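Local coordinates for protein farnesyl pyrophosphate synthetase (Staphylococcus aureus, PDB 5H9D) that probably makes heptaprenyl diphosphate by magnesium-dependent elongation of an allylic prenyl diphosphate, at residues 188-193 against 296-301. Residues are numbered along the deposited sequence; the frame is centred on the assembly and turned at random.
Sequences KETVRK and SELPDG
Thr190 and Leu298 meet through methyl groups, Thr190 CG2 lying 4.3 Å from Leu298 CD2, where the first turn of helix 188-215 faces the loop that joins helices 276-296 and 302-315. Threonine suits this place because its two branches do different work: the methyl is given to the leucine, while OG1 hydrogen-bonds the backbone O of Asp187 near the start of the helix. Val191 packs its branched side chain on helix 158-183 instead. Arg192 NH1 stands 3.8 Å from Glu189 OE2, which lies well out of the guanidinium plane, so the charges attract without a directed N-H.

Lys193 stands at the centre of the contact. Its CG lies 4.5 Å from Leu298 CG, and beyond that the chain bends at chi2, chi3 and chi4, folding back to leave the ammonium beside Glu297. There NZ stands 3.7 Å from Glu297 O, 3.9 Å from Glu297 CB and 4.2 Å from Glu297 OE1, too far for a salt bridge with that carboxylate; the two side chains cross at about a right angle. The same NZ makes a long salt bridge of 3.9 Å to Glu189 OE1. Lysine suits this place because its methylenes can lie near the leucine while its charge probably eases the proximity of two glutamates, Glu297 being at the exposed edge.

Leucine fits the buried side of the loop, since Leu298 also packs on Leu194 and Ile197, further along helix 188-215. This is peripheral packing in the all-helical prenyl synthase fold: through Thr190, Lys193 and Leu298 an interhelical loop rests on the beginning of helix 188-215, itself backed by helix 158-183.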
# COMPACT_ATOMS: atom_id res chain seq x y z
N LYS A 188 -18.97 20.29 -2.49
CA LYS A 188 -17.72 20.72 -3.09
C LYS A 188 -16.76 21.42 -2.12
O LYS A 188 -15.61 21.00 -1.99
CB LYS A 188 -17.99 21.64 -4.29
CG LYS A 188 -16.71 22.14 -5.01
CD LYS A 188 -16.95 23.43 -5.84
CE LYS A 188 -17.87 23.18 -7.05
NZ LYS A 188 -18.15 24.43 -7.82
N GLU A 189 -17.23 22.47 -1.45
CA GLU A 189 -16.40 23.24 -0.52
C GLU A 189 -15.94 22.52 0.72
O GLU A 189 -14.75 22.49 1.01
CB GLU A 189 -17.11 24.52 -0.09
CG GLU A 189 -16.68 25.70 -0.91
CD GLU A 189 -15.18 25.91 -0.88
OE1 GLU A 189 -14.63 26.23 0.22
OE2 GLU A 189 -14.54 25.75 -1.95
N THR A 190 -16.88 21.95 1.45
CA THR A 190 -16.56 21.21 2.66
C THR A 190 -15.58 20.07 2.34
O THR A 190 -14.65 19.82 3.10
CB THR A 190 -17.85 20.66 3.32
OG1 THR A 190 -18.71 20.10 2.31
CG2 THR A 190 -18.59 21.78 4.04
N VAL A 191 -15.78 19.41 1.20
CA VAL A 191 -14.91 18.32 0.78
C VAL A 191 -13.54 18.91 0.45
O VAL A 191 -12.50 18.45 0.94
CB VAL A 191 -15.46 17.57 -0.47
CG1 VAL A 191 -14.45 16.53 -0.94
CG2 VAL A 191 -16.78 16.90 -0.14
N ARG A 192 -13.53 19.93 -0.40
CA ARG A 192 -12.28 20.57 -0.77
C ARG A 192 -11.60 21.03 0.51
O ARG A 192 -10.38 20.96 0.65
CB ARG A 192 -12.55 21.76 -1.70
CG ARG A 192 -11.69 21.75 -2.95
CD ARG A 192 -10.22 22.02 -2.64
NE ARG A 192 -9.87 23.43 -2.76
CZ ARG A 192 -10.35 24.42 -2.01
NH1 ARG A 192 -11.23 24.18 -1.04
NH2 ARG A 192 -9.94 25.66 -2.23
N LYS A 193 -12.41 21.47 1.47
CA LYS A 193 -11.88 21.93 2.74
C LYS A 193 -11.22 20.77 3.50
O LYS A 193 -10.10 20.89 4.00
CB LYS A 193 -13.01 22.52 3.59
CG LYS A 193 -12.55 23.60 4.52
CD LYS A 193 -12.15 24.80 3.69
CE LYS A 193 -13.38 25.52 3.07
NZ LYS A 193 -14.30 26.12 4.13
N SER A 296 -11.46 25.99 11.27
CA SER A 296 -12.27 27.04 11.84
C SER A 296 -13.34 27.46 10.86
O SER A 296 -14.48 27.65 11.23
CB SER A 296 -11.38 28.20 12.21
OG SER A 296 -10.40 27.73 13.13
N GLU A 297 -12.96 27.57 9.60
CA GLU A 297 -13.91 27.94 8.58
C GLU A 297 -15.02 26.89 8.38
O GLU A 297 -15.80 26.98 7.43
CB GLU A 297 -13.15 28.20 7.28
CG GLU A 297 -12.28 29.46 7.36
CD GLU A 297 -11.28 29.60 6.21
OE1 GLU A 297 -11.61 29.24 5.05
OE2 GLU A 297 -10.16 30.10 6.48
N LEU A 298 -15.10 25.91 9.27
CA LEU A 298 -16.13 24.87 9.18
C LEU A 298 -17.23 25.10 10.24
O LEU A 298 -16.97 25.68 11.29
CB LEU A 298 -15.53 23.47 9.41
CG LEU A 298 -14.79 22.70 8.30
CD1 LEU A 298 -13.99 21.56 8.92
CD2 LEU A 298 -15.79 22.14 7.26
N PRO A 299 -18.47 24.64 9.98
CA PRO A 299 -19.59 24.79 10.91
C PRO A 299 -19.34 24.31 12.35
O PRO A 299 -18.83 23.21 12.59
CB PRO A 299 -20.71 24.00 10.23
CG PRO A 299 -19.98 23.02 9.38
CD PRO A 299 -18.87 23.84 8.81
N ASP A 300 -19.73 25.15 13.31
CA ASP A 300 -19.57 24.85 14.74
C ASP A 300 -20.45 23.70 15.17
O ASP A 300 -21.57 23.54 14.70
CB ASP A 300 -19.92 26.08 15.56
CG ASP A 300 -19.03 27.26 15.24
OD1 ASP A 300 -17.91 27.32 15.79
OD2 ASP A 300 -19.45 28.12 14.42
N GLY A 301 -19.92 22.90 16.08
CA GLY A 301 -20.63 21.73 16.57
C GLY A 301 -19.63 20.80 17.22
O GLY A 301 -18.46 21.17 17.33